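Local coordinates for protein NUDIX hydrolase (Nitrosomonas europaea, PDB 2B0V) that probably hydrolyses nucleoside tri- and diphosphates and thiamine diphosphate with the help of magnesium, as a member of the NudJ group of Nudix hydrolases, at residues D19-V24 against Q131-Y136. Sequence-based numbering, arbitrary orientation. Where two conformers were deposited one is given.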
ATOM      1  N   ASP A  19       2.087   3.820 -16.558  1.00 27.98           N
ATOM      2  CA  ASP A  19       1.406   5.046 -16.087  1.00 27.25           C
ATOM      3  C   ASP A  19       0.041   4.779 -15.429  1.00 25.95           C
ATOM      4  O   ASP A  19      -0.729   5.702 -15.206  1.00 27.04           O
ATOM      5  CB  ASP A  19       1.304   6.114 -17.206  1.00 27.46           C
ATOM      6  CG  ASP A  19       2.632   6.332 -17.913  1.00 29.95           C
ATOM      7  OD1 ASP A  19       3.606   6.719 -17.242  1.00 31.66           O
ATOM      8  OD2 ASP A  19       2.708   6.082 -19.128  1.00 31.96           O
ATOM      9  N   LYS A  20      -0.225   3.519 -15.083  1.00 23.03           N
ATOM     10  CA  LYS A  20      -1.371   3.172 -14.232  1.00 21.36           C
ATOM     11  C   LYS A  20      -0.927   2.515 -12.935  1.00 19.77           C
ATOM     12  O   LYS A  20       0.141   1.871 -12.884  1.00 19.58           O
ATOM     13  CB  LYS A  20      -2.309   2.233 -14.966  1.00 21.54           C
ATOM     14  CG  LYS A  20      -2.831   2.818 -16.272  1.00 22.78           C
ATOM     15  CD  LYS A  20      -3.976   2.018 -16.758  1.00 24.52           C
ATOM     16  CE  LYS A  20      -4.494   2.516 -18.112  1.00 25.20           C
ATOM     17  NZ  LYS A  20      -3.392   2.380 -19.108  1.00 25.83           N
ATOM     18  N   TYR A  21      -1.731   2.682 -11.889  1.00 17.15           N
ATOM     19  CA  TYR A  21      -1.377   2.170 -10.560  1.00 16.23           C
ATOM     20  C   TYR A  21      -2.391   1.142 -10.093  1.00 16.22           C
ATOM     21  O   TYR A  21      -3.588   1.365 -10.212  1.00 15.14           O
ATOM     22  CB  TYR A  21      -1.331   3.305  -9.540  1.00 16.04           C
ATOM     23  CG  TYR A  21      -0.276   4.337  -9.842  1.00 16.51           C
ATOM     24  CD1 TYR A  21       0.986   4.238  -9.268  1.00 16.85           C
ATOM     25  CD2 TYR A  21      -0.542   5.408 -10.698  1.00 17.46           C
ATOM     26  CE1 TYR A  21       1.979   5.190  -9.538  1.00 18.11           C
ATOM     27  CE2 TYR A  21       0.438   6.373 -10.978  1.00 19.85           C
ATOM     28  CZ  TYR A  21       1.690   6.256 -10.400  1.00 20.15           C
ATOM     29  OH  TYR A  21       2.651   7.206 -10.681  1.00 21.58           O
ATOM     30  N   LEU A  22      -1.901   0.023  -9.532  1.00 15.29           N
ATOM     31  CA  LEU A  22      -2.781  -0.974  -8.944  1.00 14.42           C
ATOM     32  C   LEU A  22      -3.230  -0.520  -7.548  1.00 14.63           C
ATOM     33  O   LEU A  22      -2.405  -0.454  -6.606  1.00 13.11           O
ATOM     34  CB  LEU A  22      -2.056  -2.338  -8.811  1.00 15.50           C
ATOM     35  CG  LEU A  22      -2.913  -3.528  -8.374  1.00 14.33           C
ATOM     36  CD1 LEU A  22      -4.115  -3.791  -9.301  1.00 14.03           C
ATOM     37  CD2 LEU A  22      -1.980  -4.770  -8.248  1.00 17.43           C
ATOM     38  N   LEU A  23      -4.540  -0.256  -7.416  1.00 13.96           N
ATOM     39  CA  LEU A  23      -5.131   0.241  -6.186  1.00 12.92           C
ATOM     40  C   LEU A  23      -6.276  -0.633  -5.809  1.00 13.58           C
ATOM     41  O   LEU A  23      -6.780  -1.417  -6.638  1.00 16.31           O
ATOM     42  CB  LEU A  23      -5.641   1.678  -6.366  1.00 14.03           C
ATOM     43  CG  LEU A  23      -4.599   2.755  -6.732  1.00 12.73           C
ATOM     44  CD1 LEU A  23      -5.274   4.146  -7.004  1.00 13.50           C
ATOM     45  CD2 LEU A  23      -3.444   2.863  -5.674  1.00 15.28           C
ATOM     46  N   VAL A  24      -6.748  -0.461  -4.590  1.00 15.09           N
ATOM     47  CA  VAL A  24      -7.926  -1.203  -4.169  1.00 15.68           C
ATOM     48  C   VAL A  24      -9.052  -0.250  -3.826  1.00 15.89           C
ATOM     49  O   VAL A  24      -8.802   0.833  -3.299  1.00 15.28           O
ATOM     50  CB  VAL A  24      -7.649  -2.156  -2.970  1.00 16.34           C
ATOM     51  CG1 VAL A  24      -6.667  -3.269  -3.367  1.00 18.67           C
ATOM     52  CG2 VAL A  24      -7.163  -1.381  -1.755  1.00 15.99           C
ATOM     53  N   GLN A 131      -0.215  11.342  -1.769  1.00 16.92           N
ATOM     54  CA  GLN A 131       1.170  11.772  -1.481  1.00 17.12           C
ATOM     55  C   GLN A 131       2.176  10.698  -1.889  1.00 16.37           C
ATOM     56  O   GLN A 131       3.243  11.008  -2.469  1.00 18.59           O
ATOM     57  CB  GLN A 131       1.367  12.131  -0.003  1.00 16.76           C
ATOM     58  CG  GLN A 131       2.730  12.820   0.266  1.00 18.59           C
ATOM     59  CD  GLN A 131       2.881  14.100  -0.551  1.00 20.46           C
ATOM     60  OE1 GLN A 131       3.825  14.270  -1.325  1.00 24.64           O
ATOM     61  NE2 GLN A 131       1.906  14.953  -0.445  1.00 18.60           N
ATOM     62  N   CYS A 132       1.869   9.433  -1.580  1.00 16.93           N
ATOM     63  CA  CYS A 132       2.777   8.298  -1.892  0.60 16.05           C
ATOM     64  C   CYS A 132       3.037   8.222  -3.407  1.00 16.26           C
ATOM     65  O   CYS A 132       4.139   7.967  -3.880  1.00 16.28           O
ATOM     66  CB  CYS A 132       2.204   6.985  -1.311  0.60 16.33           C
ATOM     67  SG  CYS A 132       2.186   6.921   0.535  0.60 16.53           S
ATOM     68  N   ILE A 133       1.980   8.464  -4.180  1.00 15.91           N
ATOM     69  CA  ILE A 133       2.125   8.468  -5.654  1.00 16.37           C
ATOM     70  C   ILE A 133       2.952   9.652  -6.144  1.00 16.60           C
ATOM     71  O   ILE A 133       3.805   9.494  -7.011  1.00 18.16           O
ATOM     72  CB  ILE A 133       0.723   8.467  -6.343  1.00 16.41           C
ATOM     73  CG1 ILE A 133       0.078   7.104  -6.124  1.00 14.94           C
ATOM     74  CG2 ILE A 133       0.840   8.773  -7.846  1.00 18.68           C
ATOM     75  CD1 ILE A 133      -1.442   7.054  -6.429  1.00 13.21           C
ATOM     76  N   GLU A 134       2.707  10.831  -5.579  1.00 16.74           N
ATOM     77  CA  GLU A 134       3.477  12.034  -5.926  1.00 18.71           C
ATOM     78  C   GLU A 134       4.965  11.845  -5.690  1.00 19.05           C
ATOM     79  O   GLU A 134       5.764  12.128  -6.569  1.00 19.61           O
ATOM     80  CB  GLU A 134       2.947  13.245  -5.157  1.00 18.69           C
ATOM     81  CG  GLU A 134       1.507  13.583  -5.628  1.00 21.86           C
ATOM     82  CD  GLU A 134       0.849  14.685  -4.805  1.00 28.46           C
ATOM     83  OE1 GLU A 134       1.202  14.876  -3.617  1.00 32.94           O
ATOM     84  OE2 GLU A 134      -0.055  15.340  -5.356  1.00 31.09           O
ATOM     85  N   ASP A 135       5.311  11.294  -4.527  1.00 18.05           N
ATOM     86  CA  ASP A 135       6.697  11.084  -4.160  1.00 19.44           C
ATOM     87  C   ASP A 135       7.339  10.060  -5.107  1.00 18.57           C
ATOM     88  O   ASP A 135       8.455  10.266  -5.582  1.00 18.94           O
ATOM     89  CB  ASP A 135       6.772  10.674  -2.694  1.00 18.97           C
ATOM     90  CG  ASP A 135       6.434  11.830  -1.752  1.00 20.48           C
ATOM     91  OD1 ASP A 135       6.445  12.988  -2.220  1.00 22.46           O
ATOM     92  OD2 ASP A 135       6.198  11.595  -0.542  1.00 21.07           O
ATOM     93  N   TYR A 136       6.609   8.996  -5.430  1.00 19.24           N
ATOM     94  CA  TYR A 136       7.088   7.990  -6.369  1.00 20.09           C
ATOM     95  C   TYR A 136       7.336   8.637  -7.744  1.00 21.79           C
ATOM     96  O   TYR A 136       8.391   8.415  -8.382  1.00 21.17           O
ATOM     97  CB  TYR A 136       6.048   6.875  -6.513  1.00 19.53           C
ATOM     98  CG  TYR A 136       6.339   5.935  -7.657  1.00 19.24           C
ATOM     99  CD1 TYR A 136       7.323   4.952  -7.548  1.00 20.99           C
ATOM    100  CD2 TYR A 136       5.631   6.041  -8.853  1.00 19.96           C
ATOM    101  CE1 TYR A 136       7.601   4.113  -8.593  1.00 23.47           C
ATOM    102  CE2 TYR A 136       5.900   5.185  -9.927  1.00 23.25           C
ATOM    103  CZ  TYR A 136       6.882   4.221  -9.781  1.00 24.42           C
ATOM    104  OH  TYR A 136       7.151   3.388 -10.849  1.00 22.84           O
TER
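Tyr21 meets Ile133 through a CH-pi contact placed off the middle of its ring. The methyl CG2 of Ile133 stands 4.2 Å from the ring centroid of Tyr21, 29° from the ring normal, and its closest ring atom is the phenolic carbon: Tyr21 CZ to Ile133 CG2 measures 3.7 Å. The methyl therefore sits over the hydroxyl end of the face, and Ile133 CG1 lies above that same face near the rim. The ring gets there because Tyr21 CG is turned opposite its own carbonyl carbon (chi1 -63°), on a CA-CB bond already directed at the helix.

This contact lies within the Nudix fold, where helix 128-137 lies against the mixed beta sheet; the contact joins it to strand 20-26, while Cys132 and Tyr136 also touch strands 62-77 and 82-96. Strand 20-26 pairs antiparallel with 8-17 and with 106-113, and the latter supplies Tyr21's backbone hydrogen bond with Phe112, while Ile117 of helix 114-119 touches both Tyr21 and Ile133.

The second apolar contact is between aromatic edges. The CD2 side of the Tyr136 ring lies near the plane of the Tyr21 ring, with Tyr21 CE1 to Tyr136 CD2 at 3.8 Å, and Tyr21 OH is in turn at the Tyr136 edge, 3.7 Å from Tyr136 CD2. Neither ring covers the face of the other, which rules out a stack. With Tyr21 replaced by an alanine, a gap is likely to open between strand and helix, leaving the Ile133 methyl without its aromatic face and the Tyr136 edge without its neighbour.

No hydrogen bond joins the two segments; the polar end of Tyr136 is held by Glu16 OE1 of strand 8-17, and the ring of Tyr136 takes part in a cation-pi interaction with Arg141. Within the helix, Tyr136 N bonds to Cys132 O at 3.1 Å.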